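Local coordinates for protein transcriptional regulator (Rhodococcus sp., PDB 2O0Y) that probably binds DNA and regulates transcription as a member of the IclR family, with a helix-turn-helix domain and a GAF-like C-terminal domain, at residues B[204-209]-B[230-235]; B[69-72]-B[76-79]; B[156-161]-B[184-189]. All blocks are in the same frame, centred on the assembly; numbering follows the deposited sequence.

Contact 1: residues B[204-209]-B[230-235]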
# COMPACT_ATOMS: atom_id res chain seq x y z
N GLY B 204 -32.90 0.10 13.40
CA GLY B 204 -33.00 -1.32 13.65
C GLY B 204 -31.66 -2.01 13.82
O GLY B 204 -31.65 -3.21 14.06
N SER B 205 -30.54 -1.30 13.68
CA SER B 205 -29.21 -1.93 13.89
C SER B 205 -28.53 -1.43 15.15
O SER B 205 -28.84 -0.32 15.63
CB SER B 205 -28.30 -1.70 12.69
OG SER B 205 -28.16 -0.30 12.47
N SER B 206 -27.68 -2.27 15.75
CA SER B 206 -26.92 -1.93 16.95
C SER B 206 -25.57 -2.56 16.79
O SER B 206 -25.41 -3.45 15.98
CB SER B 206 -27.54 -2.47 18.26
OG SER B 206 -28.76 -1.84 18.59
N GLY B 207 -24.62 -2.10 17.58
CA GLY B 207 -23.26 -2.60 17.44
C GLY B 207 -22.56 -2.54 18.77
O GLY B 207 -22.79 -1.61 19.57
N LEU B 208 -21.74 -3.54 19.06
CA LEU B 208 -20.85 -3.47 20.23
C LEU B 208 -19.45 -3.67 19.66
O LEU B 208 -19.23 -4.64 18.94
CB LEU B 208 -21.17 -4.63 21.17
CG LEU B 208 -20.20 -5.01 22.30
CD1 LEU B 208 -20.07 -3.89 23.36
CD2 LEU B 208 -20.74 -6.28 22.93
N SER B 209 -18.50 -2.80 20.00
CA SER B 209 -17.12 -2.91 19.49
C SER B 209 -16.09 -2.84 20.61
O SER B 209 -16.21 -2.04 21.53
CB SER B 209 -16.82 -1.77 18.51
OG SER B 209 -15.66 -2.07 17.69
N GLY B 230 -33.20 -5.39 18.53
CA GLY B 230 -34.06 -6.21 19.37
C GLY B 230 -33.34 -7.39 20.03
O GLY B 230 -33.92 -8.02 20.90
N ARG B 231 -32.10 -7.70 19.61
CA ARG B 231 -31.32 -8.75 20.26
C ARG B 231 -30.27 -8.18 21.21
O ARG B 231 -29.71 -8.91 22.03
CB ARG B 231 -30.61 -9.62 19.19
CG ARG B 231 -31.60 -10.62 18.54
CD ARG B 231 -30.88 -11.90 18.03
NE ARG B 231 -29.94 -11.66 16.95
CZ ARG B 231 -30.25 -11.76 15.65
NH1 ARG B 231 -31.49 -12.04 15.31
NH2 ARG B 231 -29.34 -11.56 14.72
N PHE B 232 -30.01 -6.88 21.10
CA PHE B 232 -29.09 -6.16 21.98
C PHE B 232 -29.90 -5.57 23.10
O PHE B 232 -29.96 -4.34 23.29
CB PHE B 232 -28.34 -5.06 21.23
CG PHE B 232 -27.28 -5.55 20.28
CD1 PHE B 232 -27.62 -6.20 19.10
CD2 PHE B 232 -25.91 -5.34 20.55
CE1 PHE B 232 -26.62 -6.64 18.22
CE2 PHE B 232 -24.93 -5.78 19.68
CZ PHE B 232 -25.30 -6.42 18.52
N THR B 233 -30.52 -6.47 23.86
CA THR B 233 -31.38 -6.11 24.96
C THR B 233 -30.63 -6.08 26.30
O THR B 233 -29.57 -6.66 26.44
CB THR B 233 -32.51 -7.13 25.13
OG1 THR B 233 -31.96 -8.41 25.46
CG2 THR B 233 -33.36 -7.26 23.86
N GLU B 234 -31.27 -5.43 27.30
CA GLU B 234 -30.83 -5.44 28.69
C GLU B 234 -30.45 -6.84 29.22
O GLU B 234 -29.45 -6.97 29.91
CB GLU B 234 -31.94 -4.81 29.58
N ASP B 235 -31.23 -7.86 28.88
CA ASP B 235 -30.90 -9.26 29.22
C ASP B 235 -29.70 -9.81 28.46
O ASP B 235 -28.91 -10.61 28.98
CB ASP B 235 -32.12 -10.17 28.96
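In the GAF-like C-terminal domain, Phe232, the centre of an inverse gamma turn in the loop between strand 219-228 and helix 237-254, lays its ring against Ser206, Gly207 and Leu208 of strand 205-213. The main contact is a CH-pi interaction: Ser206 CB stands over one face of the ring, 3.9 Å from its centroid and 20° off the normal, displaced toward the rim so that Phe232 CG is the nearest ring atom at 3.7 Å. Phe232 CB points toward the strand, and CG, anti to the carbonyl carbon (chi1 -73°), carries the ring on to Ser206. Farther along the ring, Phe232 CE2 approaches Leu208 N obliquely at 3.9 Å and Leu208 CB at 4.2 Å. The hydroxyl of Ser206 has its polar partners in Thr229 and His198, leaving the methylene for the aromatic face. Replacing Phe232 by an alanine would probably open a gap above Ser206 CB and leave the loop without its apolar hold on the strand. Tyr240 of helix 237-254 meets the Phe232 ring edge-to-face, Leu225 of strand 219-228 packs on it, and the same helix and strand cover Leu208.

Contact 2: residues B[69-72]-B[76-79]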
# COMPACT_ATOMS: atom_id res chain seq x y z
N THR B 69 16.23 2.55 -1.61
CA THR B 69 16.40 3.87 -2.26
C THR B 69 17.30 4.75 -1.43
O THR B 69 17.13 4.79 -0.22
CB THR B 69 15.06 4.57 -2.26
OG1 THR B 69 14.23 3.80 -3.08
CG2 THR B 69 15.15 5.92 -2.87
N SER B 70 18.27 5.41 -2.07
CA SER B 70 19.23 6.28 -1.40
C SER B 70 18.54 7.60 -1.22
O SER B 70 18.08 8.16 -2.22
CB SER B 70 20.41 6.53 -2.38
OG SER B 70 21.49 7.17 -1.73
N ARG B 71 18.45 8.13 0.00
CA ARG B 71 17.79 9.43 0.20
C ARG B 71 18.79 10.59 0.35
O ARG B 71 19.98 10.38 0.57
CB ARG B 71 16.91 9.39 1.43
CG ARG B 71 15.87 8.27 1.41
CD ARG B 71 15.50 7.93 2.80
NE ARG B 71 15.18 9.12 3.59
CZ ARG B 71 13.95 9.56 3.82
NH1 ARG B 71 12.88 8.92 3.32
NH2 ARG B 71 13.78 10.66 4.56
N ALA B 72 18.30 11.82 0.27
CA ALA B 72 19.18 12.99 0.25
C ALA B 72 19.95 13.14 1.57
O ALA B 72 21.13 13.50 1.56
CB ALA B 72 18.37 14.23 -0.05
N TYR B 76 19.01 5.31 3.63
CA TYR B 76 18.31 4.47 2.69
C TYR B 76 16.98 4.13 3.28
O TYR B 76 16.92 3.89 4.50
CB TYR B 76 19.09 3.15 2.47
CG TYR B 76 20.43 3.40 1.83
CD1 TYR B 76 21.55 3.61 2.60
CD2 TYR B 76 20.55 3.50 0.46
CE1 TYR B 76 22.80 3.89 2.00
CE2 TYR B 76 21.78 3.77 -0.14
CZ TYR B 76 22.90 3.93 0.64
OH TYR B 76 24.12 4.21 0.02
N SER B 77 15.93 4.06 2.44
CA SER B 77 14.68 3.44 2.86
C SER B 77 14.51 2.18 2.02
O SER B 77 15.29 1.97 1.06
CB SER B 77 13.46 4.35 2.58
OG SER B 77 13.36 4.56 1.21
N LEU B 78 13.44 1.44 2.27
CA LEU B 78 13.05 0.33 1.39
C LEU B 78 12.60 1.05 0.13
O LEU B 78 12.00 2.14 0.22
CB LEU B 78 11.87 -0.46 2.01
CG LEU B 78 12.22 -1.28 3.28
CD1 LEU B 78 11.03 -2.19 3.64
CD2 LEU B 78 13.43 -2.19 3.00
N GLY B 79 12.84 0.45 -1.02
CA GLY B 79 12.58 1.19 -2.28
C GLY B 79 11.35 0.68 -2.99
O GLY B 79 10.66 -0.21 -2.51
O HOH W 1 12.69 7.26 0.60
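Arg71 reaches back from the end of strand 68-70 to Ser77 on strand 75-78. Its CB leads to CG, placed anti to the carbonyl carbon (chi1 -56°), and CD then passes alongside the partner strand, 3.9 Å from Ser77 N and 4.1 Å from Ser77 CB. A bend at chi3 (49°) turns the guanidinium group beyond this point. At the tip, Arg71 NH1 donates to a water at 3.2 Å, which in turn donates to Ser77 OG, while NH2 forms a weak, long ion pair with Asp73. Ser77 OG itself donates to Leu78 O from above the carbonyl plane, so the serine hydroxyl both accepts and donates a bond. Beneath this bridge Thr69 and Ser77 form an antiparallel hydrogen-bonded pair: Thr69 N to Ser77 O is 2.9 Å, and the return bond from Ser77 N to Thr69 O is 3.0 Å. Ser70 and Tyr76 make the adjoining non-hydrogen-bonded pair, with Ser70 CA 3.6 Å from Tyr76 CD2 on a path oblique to the ring. Thr69 OG1 lies against Gly79 CA at 3.2 Å; this hydroxyl bonds to Gln120 of the second subunit. Tyr76 also packs on Val59 and Cys63 of helix 52-64, joining the hairpin to that helix in the manner of the beta-hairpin wing of a winged helix-turn-helix domain.

Contact 3: residues B[156-161]-B[184-189]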
# COMPACT_ATOMS: atom_id res chain seq x y z
N ILE B 156 -14.37 3.23 18.02
CA ILE B 156 -13.24 2.45 18.56
C ILE B 156 -12.00 2.75 17.72
O ILE B 156 -10.96 3.06 18.26
CB ILE B 156 -13.54 0.93 18.63
CG1 ILE B 156 -14.61 0.63 19.71
CG2 ILE B 156 -12.23 0.12 18.87
CD1 ILE B 156 -14.12 0.84 21.15
N LEU B 157 -12.11 2.71 16.38
CA LEU B 157 -10.95 3.00 15.53
C LEU B 157 -10.42 4.39 15.77
O LEU B 157 -9.22 4.61 15.64
CB LEU B 157 -11.29 2.81 14.05
CG LEU B 157 -11.62 1.35 13.72
CD1 LEU B 157 -12.30 1.28 12.35
CD2 LEU B 157 -10.31 0.52 13.76
N LEU B 158 -11.29 5.35 16.10
CA LEU B 158 -10.84 6.74 16.26
C LEU B 158 -10.09 6.92 17.57
O LEU B 158 -9.58 8.00 17.82
CB LEU B 158 -12.00 7.74 16.20
CG LEU B 158 -12.56 7.94 14.79
CD1 LEU B 158 -13.94 8.66 14.84
CD2 LEU B 158 -11.53 8.69 13.91
N LEU B 159 -10.03 5.87 18.40
CA LEU B 159 -9.22 5.89 19.64
C LEU B 159 -7.77 6.07 19.28
O LEU B 159 -7.03 6.73 20.02
CB LEU B 159 -9.35 4.59 20.43
CG LEU B 159 -10.64 4.27 21.18
CD1 LEU B 159 -10.58 2.87 21.80
CD2 LEU B 159 -10.91 5.29 22.27
N ALA B 160 -7.34 5.46 18.17
CA ALA B 160 -5.96 5.66 17.73
C ALA B 160 -5.73 6.91 16.86
O ALA B 160 -4.61 7.21 16.51
CB ALA B 160 -5.41 4.39 17.03
N ALA B 161 -6.79 7.63 16.51
CA ALA B 161 -6.62 8.74 15.59
C ALA B 161 -7.47 9.94 15.95
O ALA B 161 -8.31 10.34 15.15
CB ALA B 161 -6.92 8.30 14.16
N GLU B 184 -16.36 13.53 22.12
CA GLU B 184 -16.73 13.18 23.49
C GLU B 184 -17.12 11.71 23.59
O GLU B 184 -16.70 11.01 24.51
CB GLU B 184 -17.84 14.10 24.04
CG GLU B 184 -17.41 15.59 24.21
CD GLU B 184 -18.37 16.42 25.11
OE1 GLU B 184 -19.37 15.84 25.60
OE2 GLU B 184 -18.11 17.64 25.32
N LYS B 185 -17.88 11.22 22.60
CA LYS B 185 -18.26 9.81 22.58
C LYS B 185 -17.01 8.91 22.41
O LYS B 185 -16.92 7.87 23.06
CB LYS B 185 -19.29 9.55 21.49
CG LYS B 185 -20.59 10.37 21.65
CD LYS B 185 -21.56 10.17 20.45
CE LYS B 185 -20.86 10.43 19.09
NZ LYS B 185 -21.64 10.02 17.86
N VAL B 186 -16.04 9.31 21.58
CA VAL B 186 -14.81 8.52 21.44
C VAL B 186 -14.13 8.39 22.81
O VAL B 186 -13.68 7.32 23.19
CB VAL B 186 -13.83 9.09 20.38
CG1 VAL B 186 -12.54 8.29 20.38
CG2 VAL B 186 -14.46 9.11 18.97
N GLU B 187 -14.06 9.48 23.55
CA GLU B 187 -13.49 9.48 24.90
C GLU B 187 -14.20 8.58 25.93
O GLU B 187 -13.55 7.91 26.73
CB GLU B 187 -13.41 10.92 25.45
CG GLU B 187 -12.00 11.42 25.53
CD GLU B 187 -11.11 10.50 26.36
OE1 GLU B 187 -11.38 10.37 27.59
OE2 GLU B 187 -10.16 9.92 25.78
N ASP B 188 -15.53 8.63 25.93
CA ASP B 188 -16.38 7.72 26.71
C ASP B 188 -16.03 6.25 26.40
O ASP B 188 -15.94 5.42 27.29
CB ASP B 188 -17.84 7.95 26.35
CG ASP B 188 -18.32 9.37 26.66
OD1 ASP B 188 -17.50 10.23 27.05
OD2 ASP B 188 -19.53 9.61 26.52
N GLY B 189 -15.80 5.93 25.13
CA GLY B 189 -15.34 4.58 24.79
C GLY B 189 -13.99 4.24 25.41
O GLY B 189 -13.73 3.08 25.74
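Val186 projects from helix 178-192 onto Leu158 and Leu159 of segment 156-161, which continues from helix 152-157, making an apolar contact within the GAF-like C-terminal domain. The two methyl groups of the valine divide the work. CG2 faces Leu158, coming to 3.9 Å from Leu158 CB and 4.2 Å from Leu158 CD1, and the Leu158 side chain runs roughly perpendicular to the valine. CG1, anti to the valine's backbone N (chi1 175°), meets Leu159 instead: it lies 3.9 Å from Leu159 CD2, and the two side chains lie alongside each other, pointing opposite ways. The same methyl also approaches the backbone, with Val186 CG1 at 3.9 Å from Leu158 O. No hydrogen bond crosses between the segments; the contact is van der Waals packing of methyl groups on side chains and carbonyl oxygens.

Behind these methyl groups, backbone bonds hold the two leucines and the valine in place. The bond from Leu159 N to Ile156 O, 3.0 Å long, ties Leu159 back to the preceding helical turn, and the bond from Ala161 N to Leu158 O fixes the turn that follows. On the other side, the bond from Gly189 N to Lys185 O closes the helical turn that carries Val186. Farther out, Leu158 packs on Leu148, Leu159 on Val219 of strand 219-228 and on Arg190 of helix 178-192. Strand 219-228 thus backs the 156-161 side of the contact. Leu159 touches the opposing backbone as well as the valine side chain, its CD2 lying 3.6 Å from Val186 O.

Contacts 1 and 3 belong to the same C-terminal domain, their centres 20 Å apart, and they meet directly where Ser209 CB packs on Ile156 CG1 at 3.5 Å. Strand 205-213 therefore links the loop before helix 237-254 to helix 152-157 and, through it, to helix 178-192. Contact 2 stands apart, in the hairpin wing of the N-terminal winged helix-turn-helix domain. Its centre is 50 Å from that of contact 1, on the opposite side of the chain's centre, and its nearest atoms remain about 22 Å from those of contact 3. Of the three, it is the one that the second subunit reaches, consistent with a dimer interface near the probable DNA-binding domain.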